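Local coordinates for oxidized polyvinyl alcohol hydrolase (Pseudomonas sp. VM15C, PDB 3WWC), which hydrolyses beta-diketones, including those of oxidized polyvinyl alcohol in the second step of the polymer's degradation, at residues G85-L90 / E312-A317. The protein carries 1 engineered substitution. Residues are numbered along the deposited sequence; the frame is centred on the assembly and turned at random.
Sequences GANSIL and EFNRWA
Asn314 and Leu90 carry this contact, with Gly85 supplying a backbone acceptor. Asn314 leans from helix 310-322 toward the loop 85-90. Its CG lies beside the backbone N (chi1 -69°), which sends the amide across to the loop. There Asn314 ND2 comes 2.8 Å from Gly85 O. The N-H points well off the oxygen, with an angle of 125°, and the bond is weak. Asn314 ND2 also donates to a water at 2.9 Å, and that water donates to Ala86 O at 2.9 Å. The amide nitrogen thus reaches two successive carbonyls of the loop, one directly and one through water. Gly85 O takes a second bond from Gln311 NE2, three residues earlier on the same helix. At the other end of the amide, Asn314 OD1 accepts from Trp305 NE1, so both ends are held and its rotation should be fixed.

Leu90 adds the apolar half, its side chain running roughly at right angles to that of Asn314. Leu90 CD1 rests 4.0 Å from Asn314 CB. The other branch reaches the helix backbone, with Leu90 CD2 3.9 Å from Asn314 O and 4.3 Å from Arg315 CA. Leu90 also touches Trp65 of strand 62-68.

Asn87 OD1 accepts from Trp65 NE1 and Asn87 ND2 donates to Asn78 O, which ties the loop to strand 62-68 and helix 75-80. The contact is buried. It is structural packing in an alpha/beta-hydrolase fold: the loop leading into strand 96-100 is fastened to helix 310-322, which packs on the central mixed sheet.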
loop_
_atom_site.group_PDB
_atom_site.type_symbol
_atom_site.label_atom_id
_atom_site.label_comp_id
_atom_site.label_asym_id
_atom_site.label_seq_id
_atom_site.Cartn_x
_atom_site.Cartn_y
_atom_site.Cartn_z
ATOM N N GLY A 85 2.472 -13.349 5.410
ATOM C CA GLY A 85 2.890 -12.203 6.232
ATOM C C GLY A 85 2.519 -12.220 7.687
ATOM O O GLY A 85 3.127 -11.509 8.493
ATOM N N ALA A 86 1.501 -13.002 8.027
ATOM C CA ALA A 86 0.984 -13.092 9.418
ATOM C C ALA A 86 1.052 -11.718 10.076
ATOM O O ALA A 86 1.605 -11.529 11.150
ATOM C CB ALA A 86 1.800 -14.128 10.204
ATOM N N ASN A 87 0.374 -10.755 9.451
ATOM C CA ASN A 87 0.459 -9.364 9.897
ATOM C C ASN A 87 -0.163 -9.066 11.271
ATOM O O ASN A 87 0.163 -8.036 11.873
ATOM C CB ASN A 87 -0.148 -8.458 8.806
ATOM C CG ASN A 87 0.842 -8.177 7.703
ATOM O OD1 ASN A 87 1.671 -7.282 7.838
ATOM N ND2 ASN A 87 0.800 -8.944 6.618
ATOM N N SER A 88 -1.067 -9.922 11.760
ATOM C CA SER A 88 -1.625 -9.697 13.080
ATOM C C SER A 88 -0.583 -9.840 14.166
ATOM O O SER A 88 -0.786 -9.338 15.251
ATOM C CB SER A 88 -2.751 -10.709 13.351
ATOM O OG SER A 88 -2.281 -12.049 13.450
ATOM N N ILE A 89 0.519 -10.501 13.869
ATOM C CA ILE A 89 1.584 -10.685 14.847
ATOM C C ILE A 89 2.224 -9.375 15.217
ATOM O O ILE A 89 2.811 -9.267 16.327
ATOM C CB ILE A 89 2.609 -11.758 14.317
ATOM C CG1 ILE A 89 1.841 -13.058 14.068
ATOM C CG2 ILE A 89 3.729 -12.053 15.368
ATOM C CD1 ILE A 89 1.005 -13.460 15.222
ATOM N N LEU A 90 2.098 -8.359 14.367
ATOM C CA LEU A 90 2.634 -7.036 14.762
ATOM C C LEU A 90 1.921 -6.489 15.995
ATOM O O LEU A 90 2.434 -5.573 16.625
ATOM C CB LEU A 90 2.554 -6.044 13.620
ATOM C CG LEU A 90 3.759 -6.379 12.741
ATOM C CD1 LEU A 90 3.442 -6.071 11.360
ATOM C CD2 LEU A 90 5.009 -5.619 13.228
ATOM N N GLU A 312 10.986 -11.123 10.973
ATOM C CA GLU A 312 12.078 -10.167 11.225
ATOM C C GLU A 312 11.890 -8.958 10.289
ATOM O O GLU A 312 12.088 -7.820 10.695
ATOM C CB GLU A 312 13.462 -10.750 10.919
ATOM C CG GLU A 312 13.921 -11.811 11.903
ATOM C CD GLU A 312 15.289 -12.325 11.466
ATOM O OE1 GLU A 312 16.168 -11.513 11.101
ATOM O OE2 GLU A 312 15.446 -13.565 11.474
ATOM N N PHE A 313 11.508 -9.204 9.036
ATOM C CA PHE A 313 11.302 -8.102 8.106
ATOM C C PHE A 313 10.144 -7.212 8.537
ATOM O O PHE A 313 10.264 -5.991 8.556
ATOM C CB PHE A 313 11.031 -8.609 6.672
ATOM C CG PHE A 313 10.711 -7.495 5.742
ATOM C CD1 PHE A 313 11.739 -6.721 5.220
ATOM C CD2 PHE A 313 9.373 -7.173 5.477
ATOM C CE1 PHE A 313 11.454 -5.599 4.414
ATOM C CE2 PHE A 313 9.084 -6.040 4.670
ATOM C CZ PHE A 313 10.126 -5.284 4.162
ATOM N N ASN A 314 9.017 -7.805 8.925
ATOM C CA ASN A 314 7.863 -7.028 9.341
ATOM C C ASN A 314 8.221 -6.151 10.526
ATOM O O ASN A 314 7.844 -4.973 10.577
ATOM C CB ASN A 314 6.662 -7.900 9.735
ATOM C CG ASN A 314 6.026 -8.641 8.570
ATOM O OD1 ASN A 314 6.421 -8.476 7.420
ATOM N ND2 ASN A 314 5.003 -9.463 8.884
ATOM N N ARG A 315 8.960 -6.711 11.492
ATOM C CA ARG A 315 9.304 -5.919 12.694
ATOM C C ARG A 315 10.253 -4.804 12.303
ATOM O O ARG A 315 10.087 -3.644 12.727
ATOM C CB ARG A 315 10.036 -6.797 13.724
ATOM C CG ARG A 315 9.151 -7.808 14.400
ATOM C CD ARG A 315 9.930 -8.543 15.559
ATOM N NE ARG A 315 10.972 -9.452 15.101
ATOM C CZ ARG A 315 10.792 -10.754 14.856
ATOM N NH1 ARG A 315 9.586 -11.324 14.986
ATOM N NH2 ARG A 315 11.856 -11.473 14.579
ATOM N N TRP A 316 11.262 -5.122 11.491
ATOM C CA TRP A 316 12.244 -4.109 11.055
ATOM C C TRP A 316 11.560 -3.004 10.248
ATOM O O TRP A 316 11.804 -1.792 10.469
ATOM C CB TRP A 316 13.348 -4.758 10.200
ATOM C CG TRP A 316 14.298 -3.750 9.630
ATOM C CD1 TRP A 316 15.326 -3.113 10.298
ATOM C CD2 TRP A 316 14.238 -3.155 8.334
ATOM N NE1 TRP A 316 15.904 -2.162 9.485
ATOM C CE2 TRP A 316 15.251 -2.157 8.278
ATOM C CE3 TRP A 316 13.434 -3.353 7.210
ATOM C CZ2 TRP A 316 15.460 -1.374 7.151
ATOM C CZ3 TRP A 316 13.650 -2.571 6.089
ATOM C CH2 TRP A 316 14.660 -1.591 6.074
ATOM N N ALA A 317 10.691 -3.403 9.320
ATOM C CA ALA A 317 10.048 -2.371 8.480
ATOM C C ALA A 317 9.132 -1.474 9.286
ATOM O O ALA A 317 9.222 -0.247 9.164
ATOM C CB ALA A 317 9.248 -3.070 7.312
HETATM O O HOH W 1 3.730 -9.650 11.536
#